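Local coordinates for protein ADP-dependent (S)-NAD(P)H-hydrate dehydratase (Streptococcus mutans, PDB 3BGK) that probably dehydrates the S form of hydrated NAD(P)H at the expense of ADP, repairing a damaged form of the nicotinamide cofactor, at residues A[111-116]-A[138-143]; A[117-122]-A[145-150]; A[180-185]-A[255-260]; A[214-219]-A[266-271]; A[284-289]-A[299-304]. All coordinates share one frame; numbering follows the deposited sequence.

Contact 1 (A[111-116]-A[138-143]); sequences FDMVEK and DDLAQT
Leu140 and Val114 meet at about a right angle, the leucine coming from the first turn of helix 139-151 and the valine from the tight turn that follows strand 109-112. One methyl does all the touching on the valine. CG1 of Val114 faces the fork of the leucine, 3.6 Å from Leu140 CD1 and 3.8 Å from Leu140 CD2. What brings the fork there is the leucine's first torsion, with CG anti to the backbone N (chi1 177°). Met113, a selenomethionine, approaches the same leucine from the buried side, and its contact is looser: Met113 CG lies 4.3 Å from Leu140 CD2. The contact is thus apolar throughout, open to solvent at Val114 and closed at Met113.

Both backbones are fixed locally. Asp112 to Glu115 form a type I beta turn, and the Asp112 side chain adds an Asx turn. Its OD1 takes the N-H of Val114 at 3.2 Å in a nearly straight bond (168°), met from above the carboxylate plane. In the other segment, Asp138 is the N-cap of the helix, with OD2 accepting from Ala141 N at 3.2 Å.

Tyr68 of the second subunit hydrogen-bonds through OH to Asp112 N and Glu115 OE1. Strand 109-112 is the outermost strand at this end of the sheet within the chain. Met113, just past its end, meets Leu135 in the loop ahead of helix 139-151 and reaches inward over Ala92 of strand 88-93 and Ile64 of strand 60-64.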
# COMPACT_ATOMS: atom_id res chain seq x y z
N PHE A 111 12.00 -9.73 10.38
CA PHE A 111 13.40 -9.39 10.67
C PHE A 111 14.33 -9.91 9.58
O PHE A 111 13.93 -10.70 8.73
CB PHE A 111 13.82 -9.90 12.07
CG PHE A 111 13.82 -11.40 12.20
CD1 PHE A 111 15.01 -12.11 12.15
CD2 PHE A 111 12.63 -12.11 12.37
CE1 PHE A 111 15.01 -13.50 12.26
CE2 PHE A 111 12.63 -13.49 12.48
CZ PHE A 111 13.82 -14.19 12.43
N ASP A 112 15.57 -9.44 9.63
CA ASP A 112 16.62 -9.85 8.71
C ASP A 112 17.01 -11.29 9.02
O ASP A 112 17.45 -11.60 10.14
CB ASP A 112 17.82 -8.92 8.88
CG ASP A 112 18.80 -8.99 7.73
OD1 ASP A 112 18.83 -10.01 7.00
OD2 ASP A 112 19.58 -8.02 7.58
N MSE A 113 16.87 -12.16 8.04
CA MSE A 113 17.21 -13.57 8.23
C MSE A 113 18.70 -13.83 8.49
O MSE A 113 19.05 -14.91 8.98
CB MSE A 113 16.68 -14.44 7.08
CG MSE A 113 17.17 -14.04 5.69
SE MSE A 113 16.47 -15.20 4.28
CE MSE A 113 16.93 -16.91 5.00
N VAL A 114 19.56 -12.85 8.19
CA VAL A 114 21.01 -12.97 8.47
C VAL A 114 21.31 -12.87 9.97
O VAL A 114 22.40 -13.25 10.41
CB VAL A 114 21.90 -11.93 7.71
CG1 VAL A 114 21.53 -11.84 6.23
CG2 VAL A 114 21.84 -10.56 8.36
N GLU A 115 20.35 -12.36 10.73
CA GLU A 115 20.50 -12.21 12.17
C GLU A 115 20.34 -13.57 12.84
O GLU A 115 19.23 -13.97 13.21
CB GLU A 115 19.55 -11.13 12.72
CG GLU A 115 19.94 -9.71 12.28
CD GLU A 115 18.82 -8.67 12.41
OE1 GLU A 115 17.63 -9.06 12.44
OE2 GLU A 115 19.14 -7.47 12.49
N LYS A 116 21.47 -14.26 12.99
CA LYS A 116 21.51 -15.67 13.37
C LYS A 116 20.90 -15.97 14.73
O LYS A 116 20.18 -16.96 14.89
CB LYS A 116 22.96 -16.19 13.33
N ASP A 138 21.35 -19.46 -2.93
CA ASP A 138 22.68 -18.88 -2.67
C ASP A 138 23.26 -19.27 -1.30
O ASP A 138 22.69 -20.11 -0.60
CB ASP A 138 22.65 -17.35 -2.85
CG ASP A 138 21.67 -16.65 -1.91
OD1 ASP A 138 21.55 -15.40 -2.01
OD2 ASP A 138 21.01 -17.32 -1.08
N ASP A 139 24.38 -18.66 -0.94
CA ASP A 139 25.05 -18.99 0.32
C ASP A 139 24.21 -18.67 1.57
O ASP A 139 24.18 -19.46 2.51
CB ASP A 139 26.44 -18.35 0.40
CG ASP A 139 27.49 -19.15 -0.36
OD1 ASP A 139 27.36 -20.40 -0.44
OD2 ASP A 139 28.46 -18.54 -0.87
N LEU A 140 23.53 -17.53 1.55
CA LEU A 140 22.66 -17.13 2.66
C LEU A 140 21.52 -18.14 2.89
O LEU A 140 21.14 -18.40 4.03
CB LEU A 140 22.10 -15.71 2.46
CG LEU A 140 21.10 -15.17 3.49
CD1 LEU A 140 21.68 -15.16 4.91
CD2 LEU A 140 20.60 -13.78 3.09
N ALA A 141 20.98 -18.69 1.81
CA ALA A 141 19.91 -19.69 1.87
C ALA A 141 20.38 -21.00 2.52
O ALA A 141 19.67 -21.56 3.36
CB ALA A 141 19.34 -19.94 0.49
N GLN A 142 21.56 -21.47 2.13
CA GLN A 142 22.14 -22.70 2.69
C GLN A 142 22.56 -22.56 4.16
O GLN A 142 22.40 -23.51 4.94
CB GLN A 142 23.33 -23.19 1.86
CG GLN A 142 23.08 -24.53 1.16
CD GLN A 142 22.91 -25.69 2.14
OE1 GLN A 142 21.95 -26.46 2.05
NE2 GLN A 142 23.85 -25.83 3.07
N THR A 143 23.10 -21.40 4.52
CA THR A 143 23.46 -21.09 5.91
C THR A 143 22.19 -21.15 6.76
O THR A 143 22.16 -21.80 7.81
CB THR A 143 24.16 -19.71 6.03
OG1 THR A 143 25.44 -19.77 5.38
CG2 THR A 143 24.37 -19.31 7.49

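Contact 2 (A[117-122]-A[145-150])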
# COMPACT_ATOMS: atom_id res chain seq x y z
N ASP A 117 21.18 -15.12 15.72
CA ASP A 117 20.71 -15.34 17.09
C ASP A 117 19.22 -15.08 17.24
O ASP A 117 18.54 -15.77 18.01
CB ASP A 117 21.53 -14.52 18.10
CG ASP A 117 22.90 -15.16 18.42
OD1 ASP A 117 23.17 -16.29 17.95
OD2 ASP A 117 23.70 -14.52 19.14
N ARG A 118 18.71 -14.09 16.51
CA ARG A 118 17.27 -13.80 16.51
C ARG A 118 16.49 -14.88 15.75
O ARG A 118 15.44 -15.33 16.21
CB ARG A 118 16.97 -12.40 15.97
CG ARG A 118 15.51 -12.01 16.12
CD ARG A 118 15.20 -10.62 15.61
NE ARG A 118 15.49 -9.59 16.61
CZ ARG A 118 16.36 -8.60 16.44
NH1 ARG A 118 17.03 -8.47 15.30
NH2 ARG A 118 16.55 -7.71 17.41
N LEU A 119 17.01 -15.30 14.60
CA LEU A 119 16.44 -16.42 13.84
C LEU A 119 16.30 -17.66 14.70
O LEU A 119 15.27 -18.34 14.65
CB LEU A 119 17.26 -16.72 12.58
CG LEU A 119 16.90 -17.97 11.76
CD1 LEU A 119 15.49 -17.90 11.16
CD2 LEU A 119 17.92 -18.20 10.66
N SER A 120 17.34 -17.96 15.48
CA SER A 120 17.35 -19.09 16.41
C SER A 120 16.26 -18.96 17.48
O SER A 120 15.46 -19.89 17.66
CB SER A 120 18.72 -19.24 17.08
OG SER A 120 19.54 -20.13 16.34
N GLU A 121 16.24 -17.82 18.17
CA GLU A 121 15.22 -17.52 19.18
C GLU A 121 13.82 -17.70 18.62
O GLU A 121 12.95 -18.30 19.26
CB GLU A 121 15.39 -16.09 19.71
CG GLU A 121 16.58 -15.88 20.64
N GLN A 122 13.60 -17.21 17.40
CA GLN A 122 12.29 -17.27 16.76
C GLN A 122 11.86 -18.68 16.37
O GLN A 122 10.66 -18.98 16.38
CB GLN A 122 12.22 -16.31 15.56
CG GLN A 122 12.18 -14.83 15.94
CD GLN A 122 10.96 -14.44 16.78
OE1 GLN A 122 9.85 -14.91 16.55
NE2 GLN A 122 11.18 -13.57 17.76
N PHE A 145 19.17 -22.53 5.88
CA PHE A 145 18.59 -23.87 5.87
C PHE A 145 19.17 -24.67 7.03
O PHE A 145 18.43 -25.29 7.80
CB PHE A 145 18.88 -24.59 4.55
CG PHE A 145 18.22 -25.94 4.45
CD1 PHE A 145 16.98 -26.08 3.84
CD2 PHE A 145 18.84 -27.08 4.96
CE1 PHE A 145 16.36 -27.32 3.75
CE2 PHE A 145 18.23 -28.32 4.88
CZ PHE A 145 17.00 -28.44 4.27
N ASP A 146 20.50 -24.62 7.15
CA ASP A 146 21.22 -25.40 8.15
C ASP A 146 21.02 -24.93 9.59
O ASP A 146 21.11 -25.73 10.52
CB ASP A 146 22.71 -25.48 7.79
CG ASP A 146 22.97 -26.37 6.58
OD1 ASP A 146 22.32 -27.43 6.44
OD2 ASP A 146 23.84 -26.00 5.76
N VAL A 147 20.76 -23.63 9.78
CA VAL A 147 20.41 -23.10 11.10
C VAL A 147 19.08 -23.71 11.54
O VAL A 147 18.99 -24.34 12.59
CB VAL A 147 20.33 -21.55 11.12
CG1 VAL A 147 19.79 -21.04 12.46
CG2 VAL A 147 21.69 -20.94 10.85
N VAL A 148 18.07 -23.52 10.69
CA VAL A 148 16.72 -24.05 10.90
C VAL A 148 16.77 -25.54 11.16
O VAL A 148 16.24 -26.01 12.16
CB VAL A 148 15.81 -23.74 9.69
CG1 VAL A 148 14.45 -24.44 9.82
CG2 VAL A 148 15.63 -22.24 9.55
N TRP A 149 17.42 -26.28 10.26
CA TRP A 149 17.52 -27.73 10.35
C TRP A 149 18.08 -28.23 11.69
O TRP A 149 17.66 -29.27 12.19
CB TRP A 149 18.35 -28.29 9.19
CG TRP A 149 18.09 -29.74 8.93
CD1 TRP A 149 18.87 -30.80 9.30
CD2 TRP A 149 16.94 -30.29 8.28
NE1 TRP A 149 18.28 -31.98 8.90
CE2 TRP A 149 17.10 -31.70 8.27
CE3 TRP A 149 15.79 -29.74 7.69
CZ2 TRP A 149 16.16 -32.56 7.70
CZ3 TRP A 149 14.86 -30.59 7.12
CH2 TRP A 149 15.05 -31.99 7.13
N GLN A 150 19.02 -27.49 12.27
CA GLN A 150 19.60 -27.86 13.58
C GLN A 150 18.79 -27.35 14.78
O GLN A 150 18.95 -27.84 15.90
CB GLN A 150 21.06 -27.39 13.68
CG GLN A 150 22.03 -28.16 12.77
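Leu119 and Ser120 press against Val147 where two neighbouring helices of the alpha/beta three-layer sandwich lie side by side. Helix 116-125 leads from strand 109-112 to strand 128-131, and helix 139-151 carries the chain on from strand 128-131 to strand 157-161. The two backbones come as near as 7.3 Å, between the CA atoms of Ser120 and Val147.

Leu119 is the first to make contact and buries the most surface on its own helix. Its CB points toward the other helix, and a first torsion of 173°, which swings CG away from the backbone N, lays the branch CD2 against the valine, 3.8 Å from Val147 CG1 and 4.2 Å from Val147 CB. The two side chains cross at a slant. Leu119 also rests on Phe111 of strand 109-112 and Ile64 of strand 60-64, so it packs on the sheet as well as on the neighbouring helix.

One residue on, Ser120 occupies the outer margin of the seam and adds less. No hydrogen bond crosses between the segments. Behind Val147, Val148 turns to the sheet and packs on Val129, Met131 and Ile64, which seats helix 139-151 on the same face as its neighbour. Val147 CG1 is the atom shared by both partners: besides the leucine methyl it meets the serine hydroxyl, with Ser120 OG 4.0 Å away.

Contact 3 (A[180-185]-A[255-260]); sequences QIILTP and GMIAGF
Helix 249-263 packs against the central sheet of this ribokinase-like fold, and within segment 255-260 it is Ile257 that touches strand 181-184, meeting Ile182 and Thr184. This is strand-to-helix packing in the core, about 3 Å from the centre of the chain (centre to centre). Ile182 and Thr184, two residues apart on the strand, both point CB toward the helix. Ile257 spans the pair by using its two branches separately. The backbones stay well apart, with 9.1 Å between the CA atoms of Ile182 and Ile257, so the layers are held apart by these side chains.

The shorter branch, CG2, takes Ile182, whose CD1 lies 4.0 Å from Ile257 CG2. The two isoleucines meet at an oblique angle, and Ile182 packs on Ile218 of the adjacent strand as well. No hydrogen bond passes between the segments.

Thr184 turns different atoms to different neighbours. A chi1 of 50° sets its hydroxyl between the backbone N and the carbonyl carbon, and its methyl away from the carbonyl carbon. OG1 is hydrogen-bonded to Asp161 OD1, at the end of strand 157-161, so the polar end is satisfied within the sheet while the methyl is given to the helix. The residue stands close to a predicted nucleotide site: its side chain is about 4 Å from that of Lys222, which is expected to bind AMP. On the helix side it is met tip to tip by the longer branch of Ile257, with Thr184 CG2 3.8 Å from Ile257 CD1.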
# COMPACT_ATOMS: atom_id res chain seq x y z
N GLN A 180 6.86 -34.51 11.88
CA GLN A 180 5.73 -33.75 11.36
C GLN A 180 6.19 -32.86 10.20
O GLN A 180 6.22 -31.63 10.31
CB GLN A 180 5.06 -32.95 12.49
CG GLN A 180 4.78 -33.80 13.74
CD GLN A 180 4.12 -33.02 14.89
OE1 GLN A 180 4.27 -33.37 16.06
NE2 GLN A 180 3.38 -31.96 14.55
N ILE A 181 6.55 -33.51 9.10
CA ILE A 181 7.11 -32.87 7.91
C ILE A 181 6.04 -32.76 6.83
O ILE A 181 5.33 -33.74 6.56
CB ILE A 181 8.27 -33.72 7.34
CG1 ILE A 181 9.36 -33.95 8.39
CG2 ILE A 181 8.83 -33.10 6.04
CD1 ILE A 181 10.41 -32.83 8.50
N ILE A 182 5.92 -31.58 6.23
CA ILE A 182 5.08 -31.38 5.05
C ILE A 182 5.95 -30.89 3.90
O ILE A 182 6.69 -29.91 4.04
CB ILE A 182 3.90 -30.40 5.29
CG1 ILE A 182 3.06 -30.83 6.50
CG2 ILE A 182 3.03 -30.28 4.03
CD1 ILE A 182 1.92 -29.88 6.85
N LEU A 183 5.88 -31.58 2.76
CA LEU A 183 6.62 -31.17 1.57
C LEU A 183 5.66 -30.60 0.53
O LEU A 183 4.64 -31.22 0.22
CB LEU A 183 7.41 -32.35 0.98
CG LEU A 183 8.33 -33.20 1.86
CD1 LEU A 183 8.64 -34.51 1.17
CD2 LEU A 183 9.62 -32.47 2.25
N THR A 184 5.97 -29.42 0.01
CA THR A 184 5.14 -28.78 -1.00
C THR A 184 5.97 -28.41 -2.25
O THR A 184 6.16 -27.23 -2.55
CB THR A 184 4.42 -27.54 -0.43
OG1 THR A 184 5.36 -26.69 0.24
CG2 THR A 184 3.35 -27.96 0.56
N PRO A 185 6.45 -29.42 -2.99
CA PRO A 185 7.30 -29.15 -4.14
C PRO A 185 6.53 -29.04 -5.46
O PRO A 185 5.45 -29.62 -5.60
CB PRO A 185 8.21 -30.37 -4.18
CG PRO A 185 7.37 -31.49 -3.62
CD PRO A 185 6.27 -30.88 -2.80
N GLY A 255 1.33 -20.70 2.40
CA GLY A 255 0.88 -19.87 3.51
C GLY A 255 -0.40 -20.40 4.14
O GLY A 255 -0.52 -20.45 5.36
N MSE A 256 -1.35 -20.81 3.31
CA MSE A 256 -2.60 -21.37 3.81
C MSE A 256 -2.42 -22.67 4.59
O MSE A 256 -2.94 -22.79 5.70
CB MSE A 256 -3.60 -21.57 2.68
CG MSE A 256 -4.16 -20.27 2.17
SE MSE A 256 -5.50 -20.55 0.80
CE MSE A 256 -6.85 -21.45 1.89
N ILE A 257 -1.66 -23.62 4.02
CA ILE A 257 -1.33 -24.86 4.73
C ILE A 257 -0.69 -24.57 6.10
O ILE A 257 -1.04 -25.23 7.09
CB ILE A 257 -0.40 -25.79 3.90
CG1 ILE A 257 -1.11 -26.24 2.62
CG2 ILE A 257 0.03 -27.01 4.74
CD1 ILE A 257 -0.16 -26.74 1.55
N ALA A 258 0.21 -23.60 6.15
CA ALA A 258 0.86 -23.20 7.40
C ALA A 258 -0.14 -22.68 8.43
O ALA A 258 -0.02 -22.97 9.62
CB ALA A 258 1.96 -22.18 7.14
N GLY A 259 -1.12 -21.90 7.97
CA GLY A 259 -2.11 -21.31 8.85
C GLY A 259 -3.08 -22.35 9.38
O GLY A 259 -3.50 -22.29 10.55
N PHE A 260 -3.43 -23.32 8.53
CA PHE A 260 -4.31 -24.41 8.93
C PHE A 260 -3.68 -25.27 10.02
O PHE A 260 -4.28 -25.49 11.07
CB PHE A 260 -4.74 -25.25 7.72
CG PHE A 260 -5.99 -24.74 7.04
CD1 PHE A 260 -6.06 -23.44 6.54
CD2 PHE A 260 -7.08 -25.58 6.86
CE1 PHE A 260 -7.20 -22.98 5.90
CE2 PHE A 260 -8.24 -25.14 6.22
CZ PHE A 260 -8.30 -23.83 5.73

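Contact 4 (A[214-219]-A[266-271])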
# COMPACT_ATOMS: atom_id res chain seq x y z
N PRO A 214 10.12 -40.28 6.67
CA PRO A 214 9.32 -40.72 7.83
C PRO A 214 7.85 -40.97 7.52
O PRO A 214 7.28 -40.32 6.64
CB PRO A 214 9.47 -39.55 8.81
CG PRO A 214 10.84 -39.03 8.53
CD PRO A 214 11.03 -39.18 7.04
N LYS A 215 7.25 -41.91 8.25
CA LYS A 215 5.90 -42.41 7.97
C LYS A 215 4.80 -41.34 7.93
O LYS A 215 3.85 -41.45 7.15
CB LYS A 215 5.51 -43.51 8.97
N GLU A 216 4.94 -40.30 8.75
CA GLU A 216 3.91 -39.27 8.89
C GLU A 216 4.02 -38.15 7.85
O GLU A 216 3.13 -37.30 7.74
CB GLU A 216 3.93 -38.69 10.31
CG GLU A 216 3.67 -39.71 11.44
CD GLU A 216 4.95 -40.38 11.97
OE1 GLU A 216 5.78 -40.84 11.16
OE2 GLU A 216 5.11 -40.44 13.21
N THR A 217 5.11 -38.16 7.08
CA THR A 217 5.37 -37.12 6.08
C THR A 217 4.20 -36.95 5.12
O THR A 217 3.69 -37.93 4.56
CB THR A 217 6.66 -37.43 5.28
OG1 THR A 217 7.74 -37.67 6.20
CG2 THR A 217 7.05 -36.26 4.37
N ILE A 218 3.78 -35.71 4.96
CA ILE A 218 2.74 -35.35 4.00
C ILE A 218 3.41 -34.70 2.80
O ILE A 218 4.27 -33.84 2.95
CB ILE A 218 1.69 -34.40 4.62
CG1 ILE A 218 1.05 -35.03 5.85
CG2 ILE A 218 0.61 -34.04 3.59
CD1 ILE A 218 0.56 -34.04 6.87
N LEU A 219 3.02 -35.13 1.61
CA LEU A 219 3.48 -34.51 0.38
C LEU A 219 2.29 -33.87 -0.32
O LEU A 219 1.27 -34.51 -0.54
CB LEU A 219 4.15 -35.54 -0.53
CG LEU A 219 4.62 -35.09 -1.91
CD1 LEU A 219 5.94 -34.36 -1.82
CD2 LEU A 219 4.74 -36.29 -2.83
N THR A 266 -6.09 -31.73 14.82
CA THR A 266 -6.57 -33.07 14.52
C THR A 266 -5.70 -33.68 13.40
O THR A 266 -4.59 -33.18 13.14
CB THR A 266 -8.08 -33.09 14.19
OG1 THR A 266 -8.53 -34.44 14.08
CG2 THR A 266 -8.38 -32.32 12.88
N ASP A 267 -6.17 -34.74 12.74
CA ASP A 267 -5.37 -35.44 11.72
C ASP A 267 -4.68 -34.47 10.76
O ASP A 267 -5.34 -33.71 10.04
CB ASP A 267 -6.23 -36.44 10.95
CG ASP A 267 -5.40 -37.37 10.07
OD1 ASP A 267 -4.24 -37.67 10.44
OD2 ASP A 267 -5.90 -37.79 9.01
N ARG A 268 -3.35 -34.52 10.74
CA ARG A 268 -2.55 -33.56 9.98
C ARG A 268 -2.71 -33.69 8.46
O ARG A 268 -2.62 -32.69 7.74
CB ARG A 268 -1.08 -33.63 10.41
CG ARG A 268 -0.26 -32.38 10.05
CD ARG A 268 1.11 -32.36 10.73
NE ARG A 268 1.80 -33.65 10.62
CZ ARG A 268 1.93 -34.53 11.62
NH1 ARG A 268 1.44 -34.26 12.83
NH2 ARG A 268 2.57 -35.67 11.42
N PHE A 269 -2.94 -34.91 7.97
CA PHE A 269 -3.22 -35.12 6.55
C PHE A 269 -4.51 -34.41 6.11
O PHE A 269 -4.54 -33.79 5.05
CB PHE A 269 -3.31 -36.61 6.21
CG PHE A 269 -3.82 -36.89 4.82
CD1 PHE A 269 -2.95 -36.98 3.74
CD2 PHE A 269 -5.19 -37.04 4.58
CE1 PHE A 269 -3.42 -37.23 2.46
CE2 PHE A 269 -5.68 -37.29 3.31
CZ PHE A 269 -4.79 -37.38 2.24
N GLU A 270 -5.55 -34.52 6.92
CA GLU A 270 -6.84 -33.94 6.55
C GLU A 270 -6.81 -32.41 6.68
O GLU A 270 -7.45 -31.70 5.89
CB GLU A 270 -7.97 -34.54 7.38
CG GLU A 270 -8.12 -36.06 7.19
CD GLU A 270 -9.44 -36.60 7.74
OE1 GLU A 270 -9.89 -36.14 8.82
OE2 GLU A 270 -10.02 -37.50 7.08
N VAL A 271 -6.04 -31.93 7.66
CA VAL A 271 -5.86 -30.50 7.89
C VAL A 271 -5.16 -29.83 6.70
O VAL A 271 -5.62 -28.79 6.22
CB VAL A 271 -5.07 -30.23 9.21
CG1 VAL A 271 -4.60 -28.78 9.28
CG2 VAL A 271 -5.92 -30.55 10.42
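Strand 218-221 and helix 268-287 both begin here, and their backbones come within 6.5 Å at the CA atoms of Ile218 and Phe269. Ile218 has the largest share of the contact. Its CD1 rests on the helix's first turn, 3.6 Å from Arg268 O and 3.7 Å from Arg268 CG, so the methyl packs against the arginine's backbone and the foot of its side chain together. The same methyl lies 3.8 Å from Phe269 N.

Arg268 bends at chi3 (46°), which turns its guanidinium toward the turn before the strand. Glu216 CB meets the guanidinium at the edge, 3.5 Å from Arg268 NH2. The glutamate's own bend at chi2 (89°) takes the carboxylate off, leaving Glu216 OE2 5.7 Å from Arg268 NH2: opposite charges are near, but there is no salt bridge. That turn is of type I, Pro214 to Thr217, and in it Thr217 OG1 and N both reach Pro214 O from one face, the hydroxyl at 2.7 Å.

Ile218 lies between two strands, pairing its backbone with strand 181-184 and packing its side chain on Ile182 and on Ile228 of strand 227-230. Phe269 covers Ile228 too, and Val271 faces Ile45 of helix 39-45.

Contact 5 (A[284-289]-A[299-304])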
# COMPACT_ATOMS: atom_id res chain seq x y z
N ASP A 284 -11.97 -20.95 -7.54
CA ASP A 284 -13.17 -21.30 -8.30
C ASP A 284 -14.28 -20.26 -8.15
O ASP A 284 -14.91 -19.90 -9.14
CB ASP A 284 -13.71 -22.70 -7.94
CG ASP A 284 -13.03 -23.81 -8.74
OD1 ASP A 284 -11.83 -23.67 -9.07
OD2 ASP A 284 -13.70 -24.82 -9.05
N GLN A 285 -14.50 -19.79 -6.93
CA GLN A 285 -15.51 -18.74 -6.70
C GLN A 285 -15.15 -17.42 -7.36
O GLN A 285 -16.00 -16.78 -7.99
CB GLN A 285 -15.72 -18.51 -5.21
CG GLN A 285 -16.76 -19.41 -4.60
CD GLN A 285 -16.91 -19.20 -3.12
OE1 GLN A 285 -16.44 -18.20 -2.55
NE2 GLN A 285 -17.58 -20.14 -2.47
N LEU A 286 -13.88 -17.02 -7.24
CA LEU A 286 -13.38 -15.78 -7.83
C LEU A 286 -13.32 -15.82 -9.36
O LEU A 286 -13.30 -14.77 -10.01
CB LEU A 286 -12.01 -15.40 -7.24
CG LEU A 286 -11.99 -14.88 -5.80
CD1 LEU A 286 -10.57 -14.72 -5.30
CD2 LEU A 286 -12.77 -13.57 -5.66
N SER A 287 -13.29 -17.03 -9.93
CA SER A 287 -13.17 -17.23 -11.38
C SER A 287 -14.41 -16.81 -12.17
O SER A 287 -14.30 -16.44 -13.35
CB SER A 287 -12.85 -18.69 -11.70
OG SER A 287 -13.95 -19.54 -11.46
N LYS A 288 -15.57 -16.86 -11.53
CA LYS A 288 -16.82 -16.49 -12.20
C LYS A 288 -16.77 -15.04 -12.68
O LYS A 288 -17.48 -14.66 -13.61
CB LYS A 288 -18.03 -16.69 -11.27
CG LYS A 288 -18.13 -18.07 -10.61
CD LYS A 288 -18.18 -19.21 -11.63
CE LYS A 288 -18.12 -20.57 -10.94
NZ LYS A 288 -17.83 -21.68 -11.90
N GLU A 289 -15.91 -14.24 -12.06
CA GLU A 289 -15.80 -12.83 -12.41
C GLU A 289 -14.35 -12.39 -12.63
O GLU A 289 -14.03 -11.21 -12.55
CB GLU A 289 -16.50 -11.97 -11.36
CG GLU A 289 -18.02 -12.04 -11.45
CD GLU A 289 -18.73 -11.52 -10.21
OE1 GLU A 289 -18.09 -10.82 -9.39
OE2 GLU A 289 -19.93 -11.81 -10.06
N SER A 299 -6.24 -14.55 -0.98
CA SER A 299 -5.92 -14.29 0.43
C SER A 299 -6.93 -13.37 1.10
O SER A 299 -7.31 -13.60 2.26
CB SER A 299 -4.51 -13.69 0.56
OG SER A 299 -3.54 -14.70 0.36
N ALA A 300 -7.36 -12.34 0.37
CA ALA A 300 -8.33 -11.37 0.86
C ALA A 300 -9.68 -12.00 1.21
O ALA A 300 -10.40 -11.50 2.08
CB ALA A 300 -8.51 -10.25 -0.17
N GLU A 301 -9.99 -13.11 0.54
CA GLU A 301 -11.29 -13.80 0.68
C GLU A 301 -11.32 -14.89 1.74
O GLU A 301 -12.39 -15.31 2.16
CB GLU A 301 -11.72 -14.40 -0.66
CG GLU A 301 -11.94 -13.37 -1.77
CD GLU A 301 -13.01 -12.34 -1.42
OE1 GLU A 301 -14.07 -12.73 -0.89
OE2 GLU A 301 -12.77 -11.14 -1.67
N ILE A 302 -10.13 -15.32 2.19
CA ILE A 302 -9.98 -16.48 3.08
C ILE A 302 -10.91 -16.52 4.30
O ILE A 302 -11.68 -17.47 4.43
CB ILE A 302 -8.49 -16.73 3.49
CG1 ILE A 302 -7.66 -17.14 2.27
CG2 ILE A 302 -8.39 -17.82 4.56
CD1 ILE A 302 -6.16 -17.18 2.51
N THR A 303 -10.86 -15.52 5.19
CA THR A 303 -11.70 -15.59 6.40
C THR A 303 -13.20 -15.58 6.17
O THR A 303 -13.93 -16.24 6.89
CB THR A 303 -11.40 -14.54 7.50
OG1 THR A 303 -11.02 -13.29 6.92
CG2 THR A 303 -10.34 -15.05 8.41
N ARG A 304 -13.65 -14.81 5.18
CA ARG A 304 -15.08 -14.80 4.85
C ARG A 304 -15.55 -16.22 4.50
O ARG A 304 -16.63 -16.64 4.90
CB ARG A 304 -15.39 -13.83 3.71
CG ARG A 304 -16.87 -13.75 3.37
CD ARG A 304 -17.15 -12.86 2.16
NE ARG A 304 -16.39 -13.24 0.97
CZ ARG A 304 -16.65 -14.30 0.20
NH1 ARG A 304 -17.65 -15.13 0.50
NH2 ARG A 304 -15.89 -14.55 -0.86
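Leu286 and Glu301 are the pair with the most surface buried where the chain's last two helices, 268-287 and 295-310, meet as a helix-loop-helix pair on the surface of the domain. The CA atoms of Leu286 and Glu301 are 9.0 Å apart, a wide spacing that only side chains bridge.

Leu286 turns its isopropyl end to the aliphatic part of the glutamate. Both methyls, Leu286 CD1 and CD2, lie 4.0 Å from Glu301 CG, and the leucine and glutamate chains run obliquely to each other. Leu286 also touches Val293 in the connecting loop. Glu301 bends at chi2 (-60°), so that CG stays against the leucine while the carboxylate turns along its own helix to Arg304, three residues on.

There OE1 of Glu301 forms a salt bridge with Arg304 NH2 at 2.6 Å. The donor arrives on the anti side of the carboxylate, the oxygen lies practically in the guanidinium plane, and the N-H angle is 158°. Arg304 NE adds a weak second bond to the same oxygen at 3.0 Å. Both N-H groups point to one oxygen, so the carboxylate carbon sits at the guanidinium edge, in its plane. The salt bridge spans a kinked part of helix 295-310. Gln285 stands at the guanidinium's edge with its amide turned 27° from that plane, but no hydrogen bond forms: Gln285 OE1 remains 4.1 Å from Arg304 NH2.

How the contacts relate
Contact 3 is the wholly buried one, near the chain's centre, and contact 5 is the surface one; contacts 1, 2 and 4 are partly buried. Contacts 3 and 4 pack successive helices, 249-263 and 268-287, on neighbouring strands of one sheet, joined by a probable hydrogen bond from Leu183 N to Ile218 O (2.8 Å). Contacts 1 and 2 share helix 139-151 and touch through Phe111, on the opposite side of the chain's centre from contact 5. Contact 5 reuses helix 268-287 from contact 4 and reaches contact 3 where Ile302 packs on Met256. Aliphatic carbons alone make contacts 1 and 3, whereas arginines enter contacts 4 and 5, paired with a glutamate only in contact 5.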